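Local coordinates for protein estrogen receptor (PDB 4N1Y) that probably regulates transcription as a constitutively active steroid-receptor relative, through a mostly helical ligand-binding domain, at residues N54-V59 / M146-A151; L140-A145 / Q167-A172; R47-L52 / C76-L81; V8-A13 / N58-T63; L81-C86 / R199-R204. All blocks are in the same frame, centred on the assembly; numbering follows the deposited sequence.

Contacts 2, 3 and 5 join helix to helix; contact 1 joins the end of helix 34-56 and its following turn to helix 137-149, and contact 4 fastens the N-terminal helix 7-15 to a loop. Contacts 1 and 2 lie 9 Å apart (centres) on successive turns of helix 137-149, and contact 4, 9 Å from each, shares Asn-58 and Val-59 with contact 1 and meets contact 2 through Ile-10. Contacts 3 and 5, also 9 Å apart between centres, share Leu-81 on helix 67-89 and are joined by a salt bridge from Glu-80 to Arg-199. Centres of contacts 4 and 5 are about 22 Å apart. Contacts 1, 2 and 5 also touch the second subunit.

Contact 1. Residues N54-V59 / M146-A151; sequences NWAKNV and MVLVNA
Leu-148 reaches from the last turn of helix 137-149 into a hollow formed by Trp-55, Ala-56 and Val-59. All the close work is done by its CD2 methyl. CD2 lies 4.0 Å from Ala-56 CB and 4.1 Å from Val-59 CG2, the latter a tip-to-tip meeting of the two side chains. The same methyl approaches the six-membered ring of Trp-55 obliquely, 4.2 Å from CZ3. Leu-148 can extend this far because its CG stands opposite the backbone N (chi1 176°). The same Val-59 CG2 also rests 3.7 Å above the plane of the Trp-55 ring, displaced toward the rim, so indole, valine and leucine form one apolar cluster. A type I turn from Ala-56 to Val-59, closed by Val-59 N to Ala-56 O at 2.7 Å, brings the valine back over the tryptophan. This part is buried; Tyr-62 adds to it by touching Leu-148. The reverse side of segment 54-59 is different: Asn-54, Lys-57 and Asn-58 are exposed and take no part. On helix 137-149, Met-146 turns from the contact and packs on Leu-193 of the second subunit. The contact joins helix 34-56 and its turn to helix 137-149 within the antiparallel alpha-helical sandwich of nuclear receptor ligand-binding domains.

Contact 2. Residues L140-A145 / Q167-A172; sequences LLLLQA and QSLLDA
Leu-142 and Leu-169 are the two bumps of this contact, and each settles against an alanine of the opposite helix. The segments run nearly antiparallel, at 157°, with their axes 10.0 Å apart. On helix 137-149 the contacting pair is Leu-142 and Ala-145, on helix 159-180 Leu-169 and Ala-172; the spacing of three residues is the same on both, and the directions are opposed, so large meets small twice. The Leu-142 fork straddles Ala-172: CD1 lies over the backbone carbonyl, 3.4 Å from Ala-172 O, while CD2 sits 3.9 Å from Ala-172 CB. Leu-169 answers at Ala-145, but there CD1 meets both the carbonyl and, at 3.8 Å, Ala-145 CB, with CD2 a little farther from that CB. Both leucines carry CG opposite the carbonyl carbon (chi1 -69° for Leu-142, -74° for Leu-169), which places both methyls of each fork within reach of the opposite alanine. The leucines also touch, CD2 of Leu-142 to CD2 of Leu-169 at 4.3 Å. Ile-10 and Leu-11 of helix 7-15 pack beside them, whereas Gln-167 hydrogen-bonds and Asp-171 forms a salt bridge with Arg-186 of the second subunit. All four contacting residues are buried, and the contact probably rests on apolar fit and exclusion of water, with no directional bond between the segments.

Contact 3. Residues R47-L52 / C76-L81; sequences RELVHL and CCWMEL
Leu-52, Trp-78 and Leu-49, in that order, bury the most surface where helix 34-56 passes over helix 67-89. The two short segments are inclined at 119° with their axes 10.6 Å apart, and they meet through a few methyls. Leu-52 crosses Leu-81 obliquely, its CD1 3.7 Å from Leu-81 CB and 4.0 Å from Trp-78 O. Its CD2 branch also leans on Leu-81 CB, so both tips of the fork are used. Leu-49 comes in one turn earlier and puts CD1 3.8 Å from Trp-78 CB, at the root of the indole, approaching the ring itself at a slant. The tryptophan has CG between its backbone N and carbonyl carbon (chi1 59°), which turns the indole across its own helix, over Met-79 CB. That CB lies 4.1 Å from the plane of the Trp-78 ring, at its centre. The helix is kinked here, the N atoms of Met-79 and Glu-80 having no bond to the preceding turn. No hydrogen bond joins the segments. Beyond them, Leu-224 of helix 222-229 touches both Leu-49 and Trp-78, consistent with the active position of the C-terminal helix in nuclear receptors, packed against these two helices; Ile-206 of helix 187-215 packs on Trp-78, and Gln-144 and Val-147 of helix 137-149 on Leu-81.

Contact 4. Residues V8-A13 / N58-T63; sequences VTILQA and NVPGYT
This is a small, partly buried apolar contact near one end of the domain, where Ile-10 and Ala-13 of the N-terminal helix 7-15 meet Pro-60 in the loop between helices 34-56 and 67-89. The isoleucine and the proline ring cross at about a right angle, Ile-10 CG1 standing 4.0 Å from Pro-60 CG. CG1 lies beside the backbone N, opposite the carbonyl carbon (chi1 -69°), leaving CG2 to face helices 137-149 and 159-180, where Leu-142 and Leu-169 receive the isoleucine. One turn on, Ala-13 adds a lighter touch, with CB 4.3 Å from Asn-58 O and 4.4 Å from Pro-60 CD. Pro-60 is held out toward the helix by a type II beta turn from Val-59 to Tyr-62, closed by Tyr-62 N to Val-59 O at 2.9 Å. Gly-61 fills the turn's third position at a positive phi of 108°, a backbone shape that leaves no room for a CB beside the carbonyl O of Pro-60. Val-59 points away from helix 7-15 and packs on Met-165; Tyr-62 packs on Leu-73 and Ile-74 of helix 67-89, its OH hydrogen-bonded to Gln-70 O. Asn-58 keeps to the exposed edge, beside Ala-17.

Contact 5. Residues L81-C86 / R199-R204; sequences LLLLNC and RQAGER
Leu-83 lays one methyl, CD1, over the backbone of helix 187-215 at Ala-201 and Gly-202. CD1 is 3.7 Å from Ala-201 CB and 3.6 Å from Ala-201 O, so it sits where the alanine methyl and its carbonyl come together. It also comes to 3.8 Å from Gly-202 N. CB points toward the other helix, and with CG opposite the carbonyl carbon (chi1 -57°) CD1 reaches its backbone; within 81-86 Leu-83 is the one residue that meets 199-204. Facing it, Ala-201 and Gly-202 give a low surface: the alanine offers a methyl, the glycine only backbone, and the closest pair of CA atoms is Leu-83 with Gly-202, at 7.0 Å. No hydrogen bond crosses. Elsewhere on helix 187-215 the polar side chains do other work. Gln-200 CG lies over the face of the Arg-204 guanidinium, and Arg-204 reaches out of the chain to a salt bridge with Glu-203 of the second subunit, a pairing repeated in the other direction. Here Ala-201 and Gly-202 face helix 67-89 while Gln-200, Glu-203 and Arg-204 meet the second subunit, consistent with helix 187-215 being the main dimerisation helix of nuclear receptor ligand-binding domains.

Contact 1. Residues N54-V59 / M146-A151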
# COMPACT_ATOMS: atom_id res chain seq x y z
N ASN B 54 14.52 -16.47 8.84
CA ASN B 54 15.96 -16.71 8.90
C ASN B 54 16.68 -15.66 8.06
O ASN B 54 17.75 -15.16 8.40
CB ASN B 54 16.29 -18.12 8.41
CG ASN B 54 15.86 -19.20 9.39
OD1 ASN B 54 15.53 -18.91 10.54
ND2 ASN B 54 15.87 -20.45 8.94
N TRP B 55 16.03 -15.32 6.96
CA TRP B 55 16.55 -14.37 6.03
C TRP B 55 16.56 -12.96 6.60
O TRP B 55 17.53 -12.23 6.43
CB TRP B 55 15.70 -14.41 4.76
CG TRP B 55 15.88 -13.24 3.92
CD1 TRP B 55 16.87 -13.02 3.02
CD2 TRP B 55 15.07 -12.07 3.92
NE1 TRP B 55 16.71 -11.79 2.44
CE2 TRP B 55 15.61 -11.19 2.98
CE3 TRP B 55 13.92 -11.70 4.63
CZ2 TRP B 55 15.05 -9.94 2.72
CZ3 TRP B 55 13.36 -10.46 4.37
CH2 TRP B 55 13.93 -9.59 3.42
N ALA B 56 15.49 -12.59 7.30
CA ALA B 56 15.37 -11.26 7.87
C ALA B 56 16.54 -10.92 8.78
O ALA B 56 17.09 -9.81 8.74
CB ALA B 56 14.07 -11.14 8.64
N LYS B 57 16.95 -11.90 9.58
CA LYS B 57 18.00 -11.69 10.56
C LYS B 57 19.31 -11.36 9.84
O LYS B 57 20.26 -10.85 10.45
CB LYS B 57 18.11 -12.92 11.46
CG LYS B 57 16.79 -13.16 12.19
CD LYS B 57 16.81 -14.35 13.12
CE LYS B 57 15.46 -14.48 13.80
NZ LYS B 57 15.35 -15.68 14.68
N ASN B 58 19.34 -11.61 8.54
CA ASN B 58 20.51 -11.28 7.74
C ASN B 58 20.43 -9.88 7.17
O ASN B 58 21.42 -9.36 6.68
CB ASN B 58 20.69 -12.27 6.59
CG ASN B 58 21.14 -13.62 7.05
OD1 ASN B 58 20.52 -14.24 7.92
ND2 ASN B 58 22.25 -14.09 6.50
N VAL B 59 19.25 -9.26 7.21
CA VAL B 59 19.15 -7.89 6.71
C VAL B 59 19.89 -6.98 7.67
O VAL B 59 19.54 -6.89 8.84
CB VAL B 59 17.70 -7.46 6.52
CG1 VAL B 59 17.65 -6.04 6.00
CG2 VAL B 59 17.01 -8.41 5.53
N MET B 146 13.30 -3.68 1.96
CA MET B 146 12.50 -2.48 2.12
C MET B 146 11.09 -2.79 2.63
O MET B 146 10.60 -2.13 3.54
CB MET B 146 12.44 -1.74 0.78
CG MET B 146 11.82 -0.40 0.91
SD MET B 146 12.59 0.50 2.25
CE MET B 146 13.93 1.24 1.35
N VAL B 147 10.46 -3.82 2.07
CA VAL B 147 9.11 -4.21 2.47
C VAL B 147 9.11 -4.51 3.97
O VAL B 147 8.19 -4.12 4.69
CB VAL B 147 8.60 -5.44 1.69
CG1 VAL B 147 7.29 -5.96 2.31
CG2 VAL B 147 8.38 -5.08 0.24
N LEU B 148 10.15 -5.20 4.41
CA LEU B 148 10.37 -5.52 5.81
C LEU B 148 10.50 -4.28 6.70
O LEU B 148 9.77 -4.13 7.66
CB LEU B 148 11.63 -6.37 5.94
CG LEU B 148 12.07 -6.72 7.34
CD1 LEU B 148 11.06 -7.63 7.98
CD2 LEU B 148 13.43 -7.40 7.27
N VAL B 149 11.42 -3.38 6.36
CA VAL B 149 11.69 -2.24 7.23
C VAL B 149 10.61 -1.16 7.11
O VAL B 149 10.52 -0.28 7.96
CB VAL B 149 13.08 -1.60 6.95
CG1 VAL B 149 14.16 -2.68 6.92
CG2 VAL B 149 13.07 -0.84 5.63
N ASN B 150 9.79 -1.25 6.06
CA ASN B 150 8.69 -0.31 5.87
C ASN B 150 7.38 -0.91 6.39
O ASN B 150 6.30 -0.35 6.19
CB ASN B 150 8.52 0.03 4.39
CG ASN B 150 7.67 1.27 4.17
OD1 ASN B 150 7.89 2.30 4.81
ND2 ASN B 150 6.68 1.18 3.27
N ALA B 151 7.48 -2.06 7.07
CA ALA B 151 6.29 -2.78 7.51
C ALA B 151 5.41 -1.93 8.43
O ALA B 151 4.21 -1.84 8.22
CB ALA B 151 6.68 -4.07 8.22

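Contact 2. Residues L140-A145 / Q167-A172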
# COMPACT_ATOMS: atom_id res chain seq x y z
N LEU B 140 15.26 -6.64 -6.48
CA LEU B 140 14.24 -7.35 -5.72
C LEU B 140 14.68 -7.61 -4.27
O LEU B 140 13.90 -7.40 -3.33
CB LEU B 140 13.88 -8.69 -6.37
CG LEU B 140 12.93 -9.42 -5.41
CD1 LEU B 140 11.43 -9.17 -5.70
CD2 LEU B 140 13.23 -10.91 -5.29
N LEU B 141 15.92 -8.07 -4.11
CA LEU B 141 16.50 -8.26 -2.79
C LEU B 141 16.32 -6.98 -1.94
O LEU B 141 15.93 -7.04 -0.78
CB LEU B 141 17.98 -8.63 -2.91
CG LEU B 141 18.17 -10.03 -3.51
CD1 LEU B 141 19.62 -10.43 -3.59
CD2 LEU B 141 17.41 -11.03 -2.70
N LEU B 142 16.62 -5.84 -2.54
CA LEU B 142 16.48 -4.58 -1.82
C LEU B 142 15.02 -4.32 -1.51
O LEU B 142 14.66 -3.88 -0.43
CB LEU B 142 17.07 -3.43 -2.64
CG LEU B 142 18.60 -3.54 -2.75
CD1 LEU B 142 19.15 -2.43 -3.63
CD2 LEU B 142 19.27 -3.54 -1.35
N LEU B 143 14.17 -4.66 -2.47
CA LEU B 143 12.74 -4.44 -2.30
C LEU B 143 12.16 -5.22 -1.13
O LEU B 143 11.39 -4.67 -0.35
CB LEU B 143 12.03 -4.84 -3.58
CG LEU B 143 12.01 -3.77 -4.65
CD1 LEU B 143 11.51 -4.37 -5.92
CD2 LEU B 143 11.08 -2.66 -4.22
N GLN B 144 12.52 -6.49 -1.00
CA GLN B 144 12.00 -7.24 0.11
C GLN B 144 12.53 -6.65 1.42
O GLN B 144 11.79 -6.48 2.37
CB GLN B 144 12.29 -8.74 -0.03
CG GLN B 144 13.61 -9.14 -0.58
CD GLN B 144 13.65 -10.63 -0.87
OE1 GLN B 144 14.72 -11.25 -0.87
NE2 GLN B 144 12.49 -11.19 -1.16
N ALA B 145 13.81 -6.31 1.45
CA ALA B 145 14.38 -5.71 2.66
C ALA B 145 13.60 -4.45 3.00
O ALA B 145 13.25 -4.19 4.17
CB ALA B 145 15.83 -5.41 2.46
N GLN B 167 17.14 4.45 5.67
CA GLN B 167 18.04 5.36 4.98
C GLN B 167 19.07 4.57 4.19
O GLN B 167 19.34 4.89 3.03
CB GLN B 167 18.69 6.32 5.96
CG GLN B 167 17.68 7.25 6.62
CD GLN B 167 16.81 7.96 5.60
OE1 GLN B 167 17.26 8.89 4.93
NE2 GLN B 167 15.57 7.52 5.46
N SER B 168 19.65 3.55 4.82
CA SER B 168 20.65 2.76 4.11
C SER B 168 20.01 2.02 2.94
O SER B 168 20.58 1.99 1.85
CB SER B 168 21.32 1.73 5.03
OG SER B 168 22.01 2.35 6.09
N LEU B 169 18.81 1.47 3.15
CA LEU B 169 18.15 0.76 2.06
C LEU B 169 17.80 1.71 0.91
O LEU B 169 18.04 1.38 -0.25
CB LEU B 169 16.90 0.05 2.58
CG LEU B 169 17.33 -1.17 3.39
CD1 LEU B 169 16.14 -1.91 3.98
CD2 LEU B 169 18.18 -2.07 2.52
N LEU B 170 17.29 2.89 1.23
CA LEU B 170 16.96 3.89 0.22
C LEU B 170 18.16 4.25 -0.65
O LEU B 170 18.04 4.33 -1.88
CB LEU B 170 16.42 5.14 0.88
CG LEU B 170 14.99 5.08 1.39
CD1 LEU B 170 14.60 6.42 1.99
CD2 LEU B 170 14.04 4.69 0.26
N ASP B 171 19.33 4.44 -0.03
CA ASP B 171 20.54 4.70 -0.78
C ASP B 171 20.89 3.52 -1.69
O ASP B 171 21.24 3.71 -2.85
CB ASP B 171 21.72 4.96 0.15
CG ASP B 171 21.58 6.27 0.90
OD1 ASP B 171 20.71 7.10 0.51
OD2 ASP B 171 22.33 6.47 1.89
N ALA B 172 20.78 2.30 -1.17
CA ALA B 172 21.14 1.11 -1.93
C ALA B 172 20.22 0.91 -3.14
O ALA B 172 20.66 0.54 -4.23
CB ALA B 172 21.12 -0.10 -1.03

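Contact 3. Residues R47-L52 / C76-L81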
# COMPACT_ATOMS: atom_id res chain seq x y z
N ARG B 47 6.66 -22.99 4.78
CA ARG B 47 8.07 -23.29 4.58
C ARG B 47 8.80 -22.02 4.15
O ARG B 47 9.88 -21.71 4.65
CB ARG B 47 8.24 -24.41 3.55
CG ARG B 47 7.57 -25.71 3.97
CD ARG B 47 8.14 -26.93 3.23
NE ARG B 47 8.40 -26.63 1.82
CZ ARG B 47 9.37 -27.17 1.10
NH1 ARG B 47 10.20 -28.06 1.64
NH2 ARG B 47 9.51 -26.84 -0.18
N GLU B 48 8.19 -21.24 3.26
CA GLU B 48 8.82 -20.02 2.79
C GLU B 48 8.83 -19.04 3.98
O GLU B 48 9.71 -18.18 4.08
CB GLU B 48 8.10 -19.43 1.55
CG GLU B 48 8.01 -20.42 0.34
CD GLU B 48 7.29 -19.89 -0.92
OE1 GLU B 48 6.42 -18.99 -0.80
OE2 GLU B 48 7.55 -20.42 -2.03
N LEU B 49 7.88 -19.20 4.89
CA LEU B 49 7.81 -18.35 6.07
C LEU B 49 9.01 -18.55 7.01
O LEU B 49 9.61 -17.57 7.46
CB LEU B 49 6.50 -18.60 6.82
CG LEU B 49 6.16 -17.60 7.93
CD1 LEU B 49 6.22 -16.17 7.43
CD2 LEU B 49 4.77 -17.90 8.51
N VAL B 50 9.35 -19.80 7.30
CA VAL B 50 10.53 -20.10 8.11
C VAL B 50 11.80 -19.52 7.48
O VAL B 50 12.67 -19.02 8.17
CB VAL B 50 10.73 -21.61 8.30
CG1 VAL B 50 12.02 -21.87 9.03
CG2 VAL B 50 9.56 -22.20 9.08
N HIS B 51 11.89 -19.63 6.16
CA HIS B 51 13.01 -19.09 5.41
C HIS B 51 13.13 -17.58 5.51
O HIS B 51 14.23 -17.06 5.68
CB HIS B 51 12.90 -19.52 3.96
CG HIS B 51 13.24 -20.96 3.72
ND1 HIS B 51 14.52 -21.45 3.85
CD2 HIS B 51 12.47 -22.01 3.37
CE1 HIS B 51 14.52 -22.75 3.59
NE2 HIS B 51 13.29 -23.11 3.30
N LEU B 52 12.00 -16.88 5.42
CA LEU B 52 11.96 -15.41 5.53
C LEU B 52 12.54 -14.93 6.84
O LEU B 52 13.41 -14.06 6.89
CB LEU B 52 10.53 -14.89 5.43
CG LEU B 52 9.83 -14.87 4.09
CD1 LEU B 52 8.44 -14.32 4.31
CD2 LEU B 52 10.59 -14.02 3.10
N CYS B 76 3.88 -7.86 10.69
CA CYS B 76 3.18 -6.96 9.79
C CYS B 76 3.26 -7.40 8.33
O CYS B 76 2.24 -7.45 7.65
CB CYS B 76 3.72 -5.53 9.93
SG CYS B 76 3.34 -4.71 11.50
N CYS B 77 4.45 -7.78 7.87
CA CYS B 77 4.69 -7.83 6.44
C CYS B 77 4.93 -9.22 5.83
O CYS B 77 5.28 -9.31 4.65
CB CYS B 77 5.89 -6.94 6.11
SG CYS B 77 7.46 -7.75 6.51
N TRP B 78 4.73 -10.29 6.60
CA TRP B 78 5.07 -11.63 6.13
C TRP B 78 4.33 -11.96 4.85
O TRP B 78 4.92 -12.49 3.90
CB TRP B 78 4.75 -12.69 7.18
CG TRP B 78 3.31 -12.72 7.60
CD1 TRP B 78 2.68 -11.87 8.46
CD2 TRP B 78 2.32 -13.68 7.20
NE1 TRP B 78 1.36 -12.22 8.61
CE2 TRP B 78 1.11 -13.32 7.84
CE3 TRP B 78 2.33 -14.78 6.34
CZ2 TRP B 78 -0.07 -14.03 7.65
CZ3 TRP B 78 1.15 -15.49 6.16
CH2 TRP B 78 -0.03 -15.12 6.82
N MET B 79 3.05 -11.62 4.79
CA MET B 79 2.26 -11.95 3.61
C MET B 79 2.71 -11.15 2.38
O MET B 79 2.70 -11.67 1.26
CB MET B 79 0.77 -11.72 3.86
CG MET B 79 -0.10 -12.01 2.66
SD MET B 79 -0.05 -13.76 2.18
CE MET B 79 -1.37 -14.40 3.21
N GLU B 80 3.08 -9.89 2.59
CA GLU B 80 3.57 -9.06 1.49
C GLU B 80 4.84 -9.67 0.91
O GLU B 80 5.00 -9.77 -0.30
CB GLU B 80 3.87 -7.63 1.96
CG GLU B 80 2.78 -6.98 2.78
CD GLU B 80 3.20 -5.63 3.35
OE1 GLU B 80 3.80 -4.82 2.60
OE2 GLU B 80 2.98 -5.39 4.57
N LEU B 81 5.73 -10.12 1.79
CA LEU B 81 6.97 -10.73 1.36
C LEU B 81 6.71 -11.97 0.52
O LEU B 81 7.32 -12.16 -0.52
CB LEU B 81 7.85 -11.07 2.56
CG LEU B 81 8.45 -9.83 3.24
CD1 LEU B 81 9.13 -10.18 4.56
CD2 LEU B 81 9.40 -9.06 2.30

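Contact 4. Residues V8-A13 / N58-T63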
# COMPACT_ATOMS: atom_id res chain seq x y z
N VAL B 8 27.07 -1.67 -1.40
CA VAL B 8 27.79 -2.88 -1.76
C VAL B 8 27.74 -3.92 -0.66
O VAL B 8 27.61 -5.12 -0.93
CB VAL B 8 29.24 -2.56 -2.06
CG1 VAL B 8 29.93 -3.77 -2.65
CG2 VAL B 8 29.32 -1.36 -2.99
N THR B 9 27.85 -3.46 0.58
CA THR B 9 27.85 -4.37 1.72
C THR B 9 26.47 -4.93 1.98
O THR B 9 26.32 -6.11 2.25
CB THR B 9 28.36 -3.68 2.98
OG1 THR B 9 29.71 -3.27 2.77
CG2 THR B 9 28.33 -4.64 4.15
N ILE B 10 25.47 -4.08 1.84
CA ILE B 10 24.08 -4.50 1.97
C ILE B 10 23.76 -5.58 0.94
O ILE B 10 23.18 -6.62 1.28
CB ILE B 10 23.12 -3.31 1.80
CG1 ILE B 10 23.22 -2.35 2.98
CG2 ILE B 10 21.67 -3.78 1.67
CD1 ILE B 10 22.49 -1.06 2.75
N LEU B 11 24.16 -5.34 -0.31
CA LEU B 11 23.82 -6.25 -1.40
C LEU B 11 24.49 -7.61 -1.28
O LEU B 11 23.88 -8.65 -1.55
CB LEU B 11 24.15 -5.62 -2.76
CG LEU B 11 22.98 -4.82 -3.32
CD1 LEU B 11 23.30 -4.25 -4.69
CD2 LEU B 11 21.70 -5.64 -3.35
N GLN B 12 25.76 -7.61 -0.90
CA GLN B 12 26.44 -8.87 -0.65
C GLN B 12 25.72 -9.62 0.46
O GLN B 12 25.45 -10.80 0.31
CB GLN B 12 27.90 -8.64 -0.30
CG GLN B 12 28.70 -8.17 -1.50
CD GLN B 12 30.14 -7.87 -1.17
OE1 GLN B 12 30.47 -7.54 -0.03
NE2 GLN B 12 31.03 -8.01 -2.16
N ALA B 13 25.36 -8.92 1.52
CA ALA B 13 24.70 -9.56 2.66
C ALA B 13 23.38 -10.18 2.20
O ALA B 13 23.15 -11.38 2.39
CB ALA B 13 24.47 -8.55 3.78
N ASN B 58 19.34 -11.61 8.54
CA ASN B 58 20.51 -11.28 7.74
C ASN B 58 20.43 -9.88 7.17
O ASN B 58 21.42 -9.36 6.68
CB ASN B 58 20.69 -12.27 6.59
CG ASN B 58 21.14 -13.62 7.05
OD1 ASN B 58 20.52 -14.24 7.92
ND2 ASN B 58 22.25 -14.09 6.50
N VAL B 59 19.25 -9.26 7.21
CA VAL B 59 19.15 -7.89 6.71
C VAL B 59 19.89 -6.98 7.67
O VAL B 59 19.54 -6.89 8.84
CB VAL B 59 17.70 -7.46 6.52
CG1 VAL B 59 17.65 -6.04 6.00
CG2 VAL B 59 17.01 -8.41 5.53
N PRO B 60 20.95 -6.32 7.17
CA PRO B 60 21.88 -5.58 8.03
C PRO B 60 21.16 -4.55 8.88
O PRO B 60 20.42 -3.71 8.37
CB PRO B 60 22.84 -4.91 7.04
CG PRO B 60 22.18 -5.03 5.72
CD PRO B 60 21.33 -6.24 5.76
N GLY B 61 21.37 -4.67 10.19
CA GLY B 61 20.77 -3.77 11.16
C GLY B 61 19.69 -4.48 11.95
O GLY B 61 19.47 -4.18 13.12
N TYR B 62 19.03 -5.45 11.31
CA TYR B 62 17.83 -6.07 11.86
C TYR B 62 18.05 -6.78 13.20
O TYR B 62 17.23 -6.68 14.12
CB TYR B 62 17.26 -7.07 10.85
CG TYR B 62 15.91 -7.64 11.22
CD1 TYR B 62 14.74 -6.98 10.86
CD2 TYR B 62 15.80 -8.83 11.93
CE1 TYR B 62 13.51 -7.47 11.20
CE2 TYR B 62 14.55 -9.34 12.27
CZ TYR B 62 13.42 -8.65 11.90
OH TYR B 62 12.18 -9.13 12.21
N THR B 63 19.17 -7.48 13.34
CA THR B 63 19.40 -8.21 14.56
C THR B 63 19.76 -7.27 15.72
O THR B 63 19.91 -7.70 16.86
CB THR B 63 20.49 -9.25 14.37
OG1 THR B 63 21.64 -8.63 13.77
CG2 THR B 63 19.97 -10.34 13.47

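Contact 5. Residues L81-C86 / R199-R204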
# COMPACT_ATOMS: atom_id res chain seq x y z
N LEU B 81 5.73 -10.12 1.79
CA LEU B 81 6.97 -10.73 1.36
C LEU B 81 6.71 -11.97 0.52
O LEU B 81 7.32 -12.16 -0.52
CB LEU B 81 7.85 -11.07 2.56
CG LEU B 81 8.45 -9.83 3.24
CD1 LEU B 81 9.13 -10.18 4.56
CD2 LEU B 81 9.40 -9.06 2.30
N LEU B 82 5.79 -12.82 0.98
CA LEU B 82 5.42 -14.00 0.21
C LEU B 82 4.96 -13.62 -1.20
O LEU B 82 5.44 -14.19 -2.17
CB LEU B 82 4.33 -14.80 0.92
CG LEU B 82 4.77 -15.47 2.21
CD1 LEU B 82 3.60 -16.13 2.90
CD2 LEU B 82 5.85 -16.51 1.92
N LEU B 83 4.02 -12.67 -1.29
CA LEU B 83 3.46 -12.26 -2.57
C LEU B 83 4.49 -11.53 -3.43
O LEU B 83 4.56 -11.74 -4.64
CB LEU B 83 2.24 -11.37 -2.36
CG LEU B 83 1.15 -12.05 -1.52
CD1 LEU B 83 -0.11 -11.18 -1.40
CD2 LEU B 83 0.81 -13.43 -2.08
N LEU B 84 5.30 -10.68 -2.80
CA LEU B 84 6.32 -9.97 -3.54
C LEU B 84 7.26 -10.96 -4.21
O LEU B 84 7.61 -10.80 -5.38
CB LEU B 84 7.11 -9.02 -2.63
CG LEU B 84 8.24 -8.33 -3.38
CD1 LEU B 84 7.66 -7.17 -4.14
CD2 LEU B 84 9.32 -7.84 -2.44
N ASN B 85 7.66 -11.98 -3.47
CA ASN B 85 8.56 -12.99 -4.01
C ASN B 85 7.93 -13.74 -5.16
O ASN B 85 8.52 -13.88 -6.23
CB ASN B 85 8.96 -13.99 -2.93
CG ASN B 85 9.91 -13.40 -1.93
OD1 ASN B 85 10.48 -12.34 -2.16
ND2 ASN B 85 10.10 -14.10 -0.82
N CYS B 86 6.71 -14.19 -4.92
CA CYS B 86 5.97 -14.94 -5.91
C CYS B 86 5.85 -14.17 -7.22
O CYS B 86 6.01 -14.75 -8.29
CB CYS B 86 4.59 -15.27 -5.37
SG CYS B 86 3.57 -16.11 -6.57
N ARG B 199 1.15 -4.31 -0.90
CA ARG B 199 0.59 -4.04 0.42
C ARG B 199 -0.92 -4.34 0.44
O ARG B 199 -1.43 -4.99 1.35
CB ARG B 199 0.85 -2.59 0.82
CG ARG B 199 0.17 -2.14 2.10
CD ARG B 199 0.82 -2.77 3.32
NE ARG B 199 2.24 -2.44 3.48
CZ ARG B 199 2.71 -1.44 4.23
NH1 ARG B 199 1.88 -0.63 4.88
NH2 ARG B 199 4.02 -1.23 4.32
N GLN B 200 -1.63 -3.87 -0.58
CA GLN B 200 -3.05 -4.12 -0.70
C GLN B 200 -3.30 -5.62 -0.85
O GLN B 200 -4.18 -6.20 -0.20
CB GLN B 200 -3.64 -3.32 -1.86
CG GLN B 200 -5.13 -3.45 -1.98
CD GLN B 200 -5.71 -2.48 -2.98
OE1 GLN B 200 -5.04 -2.06 -3.92
NE2 GLN B 200 -6.97 -2.10 -2.77
N ALA B 201 -2.51 -6.26 -1.70
CA ALA B 201 -2.65 -7.70 -1.88
C ALA B 201 -2.36 -8.45 -0.57
O ALA B 201 -3.02 -9.44 -0.25
CB ALA B 201 -1.72 -8.19 -2.98
N GLY B 202 -1.38 -7.98 0.19
CA GLY B 202 -0.99 -8.63 1.43
C GLY B 202 -2.13 -8.64 2.42
O GLY B 202 -2.45 -9.66 3.03
N GLU B 203 -2.75 -7.47 2.55
CA GLU B 203 -3.84 -7.27 3.50
C GLU B 203 -5.00 -8.21 3.21
O GLU B 203 -5.56 -8.86 4.11
CB GLU B 203 -4.30 -5.81 3.43
CG GLU B 203 -5.41 -5.40 4.36
CD GLU B 203 -4.89 -5.06 5.74
OE1 GLU B 203 -3.67 -5.16 5.96
OE2 GLU B 203 -5.70 -4.67 6.59
N ARG B 204 -5.36 -8.27 1.93
CA ARG B 204 -6.41 -9.16 1.50
C ARG B 204 -5.98 -10.60 1.69
O ARG B 204 -6.79 -11.46 2.07
CB ARG B 204 -6.78 -8.88 0.06
CG ARG B 204 -7.42 -7.53 -0.10
CD ARG B 204 -7.59 -7.17 -1.54
NE ARG B 204 -8.41 -5.97 -1.67
CZ ARG B 204 -8.54 -5.29 -2.80
NH1 ARG B 204 -7.91 -5.70 -3.89
NH2 ARG B 204 -9.31 -4.22 -2.83